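Local coordinates for serine protease inhibitor (Thermoanaerobacter tengcongensis, PDB 2PEE), which probably inhibits serine-type endopeptidases as a thermophilic member of the serpin family, whose N terminus serves to trap the metastable native state, at residues Glu34-Ser39 with Glu252-Leu257. The protein carries 1 engineered substitution. Numbering follows the deposited sequence.
Sequences ELFKNS and EYIKTL
Lys37 reaches from the last turn of helix 22-37 to Leu257, in the chain just beyond helix 250-255, where its NZ gives a hydrogen bond to Leu257 O at 2.6 Å. The ammonium lies nearly in line with the carbonyl bond, with a C=O...N angle of 171°. The same NZ forms a salt bridge with Glu34 OE2 at 3.1 Å, one turn back on its own helix, meeting the syn side of the carboxylate. With chi1 at 54°, Lys37 CG is flanked by both backbone branches, and kinks at the third and fourth torsions then bring CE to 3.7 Å from Lys255 O. Replacing Lys37 by alanine is likely to leave Leu257 O without this donor and Glu34 without this salt bridge. Beside the polar link, Ile254 makes the apolar contacts: its CG2 rests 3.6 Å from Lys37 CB, while CG1 lies 3.5 Å from CE2 of the Phe36 ring, which is met obliquely, the two side chains crossing at about a right angle. Thr383 of strand 378-384 touches both Phe36 and Ile254, and Ile381 also touches Phe36. Further out, Asn38 follows the end of the first helix: its N and ND2 approach Glu34 O from opposite faces of the carbonyl plane, ND2 at 3.0 Å, and its OD1 is held by Ser295 of helix 290-296. The arrangement is plain helix-end packing within the serpin fold, joining the end of helix 22-37 to helix 250-255 and the turn after it, beside strand 378-384.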
loop_
_atom_site.group_PDB
_atom_site.type_symbol
_atom_site.label_atom_id
_atom_site.label_comp_id
_atom_site.label_asym_id
_atom_site.label_seq_id
_atom_site.Cartn_x
_atom_site.Cartn_y
_atom_site.Cartn_z
ATOM N N GLU A 34 -0.775 -10.652 -6.122
ATOM C CA GLU A 34 -0.187 -10.695 -7.463
ATOM C C GLU A 34 0.688 -9.460 -7.694
ATOM O O GLU A 34 1.802 -9.598 -8.179
ATOM C CB GLU A 34 -1.226 -10.868 -8.579
ATOM C CG GLU A 34 -1.836 -12.256 -8.658
ATOM C CD GLU A 34 -0.784 -13.360 -8.628
ATOM O OE1 GLU A 34 0.025 -13.439 -9.580
ATOM O OE2 GLU A 34 -0.761 -14.156 -7.657
ATOM N N LEU A 35 0.206 -8.276 -7.301
ATOM C CA LEU A 35 0.963 -7.030 -7.458
ATOM C C LEU A 35 2.260 -7.089 -6.681
ATOM O O LEU A 35 3.299 -6.634 -7.179
ATOM C CB LEU A 35 0.159 -5.816 -6.984
ATOM C CG LEU A 35 0.701 -4.397 -7.210
ATOM C CD1 LEU A 35 0.749 -4.037 -8.696
ATOM C CD2 LEU A 35 -0.187 -3.405 -6.505
ATOM N N PHE A 36 2.185 -7.648 -5.467
ATOM C CA PHE A 36 3.341 -7.777 -4.577
ATOM C C PHE A 36 4.452 -8.647 -5.181
ATOM O O PHE A 36 5.619 -8.246 -5.192
ATOM C CB PHE A 36 2.914 -8.324 -3.210
ATOM C CG PHE A 36 4.053 -8.517 -2.239
ATOM C CD1 PHE A 36 4.964 -7.489 -1.986
ATOM C CD2 PHE A 36 4.190 -9.711 -1.541
ATOM C CE1 PHE A 36 6.004 -7.658 -1.069
ATOM C CE2 PHE A 36 5.240 -9.901 -0.622
ATOM C CZ PHE A 36 6.146 -8.872 -0.391
ATOM N N LYS A 37 4.093 -9.820 -5.692
ATOM C CA LYS A 37 5.109 -10.752 -6.159
ATOM C C LYS A 37 5.667 -10.386 -7.529
ATOM O O LYS A 37 6.751 -10.839 -7.904
ATOM C CB LYS A 37 4.646 -12.220 -6.072
ATOM C CG LYS A 37 3.346 -12.553 -6.741
ATOM C CD LYS A 37 2.671 -13.718 -6.046
ATOM C CE LYS A 37 2.796 -14.999 -6.834
ATOM N NZ LYS A 37 1.586 -15.844 -6.667
ATOM N N ASN A 38 4.936 -9.551 -8.262
ATOM C CA ASN A 38 5.434 -9.027 -9.530
ATOM C C ASN A 38 6.160 -7.698 -9.331
ATOM O O ASN A 38 6.394 -6.961 -10.295
ATOM C CB ASN A 38 4.309 -8.902 -10.567
ATOM C CG ASN A 38 3.961 -10.232 -11.211
ATOM O OD1 ASN A 38 4.640 -10.697 -12.131
ATOM N ND2 ASN A 38 2.904 -10.853 -10.725
ATOM N N SER A 39 6.519 -7.405 -8.077
ATOM C CA SER A 39 7.203 -6.151 -7.742
ATOM C C SER A 39 8.240 -6.277 -6.604
ATOM O O SER A 39 8.692 -5.268 -6.041
ATOM C CB SER A 39 6.173 -5.046 -7.452
ATOM O OG SER A 39 5.414 -5.331 -6.288
ATOM N N GLU A 252 11.807 -16.757 -2.928
ATOM C CA GLU A 252 11.137 -18.037 -3.077
ATOM C C GLU A 252 9.806 -18.046 -2.311
ATOM O O GLU A 252 8.772 -18.426 -2.864
ATOM C CB GLU A 252 12.028 -19.155 -2.576
ATOM C CG GLU A 252 11.512 -20.544 -2.882
ATOM C CD GLU A 252 12.491 -21.626 -2.442
ATOM O OE1 GLU A 252 13.718 -21.357 -2.419
ATOM O OE2 GLU A 252 12.033 -22.742 -2.111
ATOM N N TYR A 253 9.836 -17.614 -1.048
ATOM C CA TYR A 253 8.662 -17.705 -0.213
ATOM C C TYR A 253 7.537 -16.849 -0.773
ATOM O O TYR A 253 6.388 -17.305 -0.856
ATOM C CB TYR A 253 8.941 -17.348 1.254
ATOM C CG TYR A 253 7.666 -17.344 2.068
ATOM C CD1 TYR A 253 7.105 -18.532 2.530
ATOM C CD2 TYR A 253 6.996 -16.164 2.322
ATOM C CE1 TYR A 253 5.919 -18.534 3.241
ATOM C CE2 TYR A 253 5.810 -16.160 3.026
ATOM C CZ TYR A 253 5.277 -17.342 3.476
ATOM O OH TYR A 253 4.103 -17.315 4.176
ATOM N N ILE A 254 7.864 -15.617 -1.165
ATOM C CA ILE A 254 6.866 -14.728 -1.758
ATOM C C ILE A 254 6.179 -15.397 -2.963
ATOM O O ILE A 254 4.947 -15.421 -3.048
ATOM C CB ILE A 254 7.462 -13.332 -2.080
ATOM C CG1 ILE A 254 7.585 -12.533 -0.781
ATOM C CG2 ILE A 254 6.594 -12.556 -3.073
ATOM C CD1 ILE A 254 8.771 -11.602 -0.739
ATOM N N LYS A 255 6.966 -15.989 -3.853
ATOM C CA LYS A 255 6.413 -16.655 -5.029
ATOM C C LYS A 255 5.360 -17.731 -4.714
ATOM O O LYS A 255 4.531 -18.037 -5.565
ATOM C CB LYS A 255 7.529 -17.224 -5.912
ATOM C CG LYS A 255 8.109 -16.229 -6.911
ATOM C CD LYS A 255 9.103 -16.900 -7.859
ATOM C CE LYS A 255 9.540 -15.965 -8.991
ATOM N NZ LYS A 255 10.050 -16.711 -10.195
ATOM N N THR A 256 5.381 -18.296 -3.507
ATOM C CA THR A 256 4.408 -19.342 -3.140
ATOM C C THR A 256 3.072 -18.766 -2.673
ATOM O O THR A 256 2.119 -19.511 -2.432
ATOM C CB THR A 256 4.901 -20.265 -2.000
ATOM O OG1 THR A 256 4.965 -19.519 -0.769
ATOM C CG2 THR A 256 6.239 -20.903 -2.323
ATOM N N LEU A 257 3.018 -17.449 -2.527
ATOM C CA LEU A 257 1.852 -16.778 -1.983
ATOM C C LEU A 257 0.720 -16.625 -3.007
ATOM O O LEU A 257 0.971 -16.501 -4.203
ATOM C CB LEU A 257 2.275 -15.409 -1.450
ATOM C CG LEU A 257 2.227 -15.020 0.032
ATOM C CD1 LEU A 257 2.313 -16.187 0.990
ATOM C CD2 LEU A 257 3.318 -13.985 0.307
#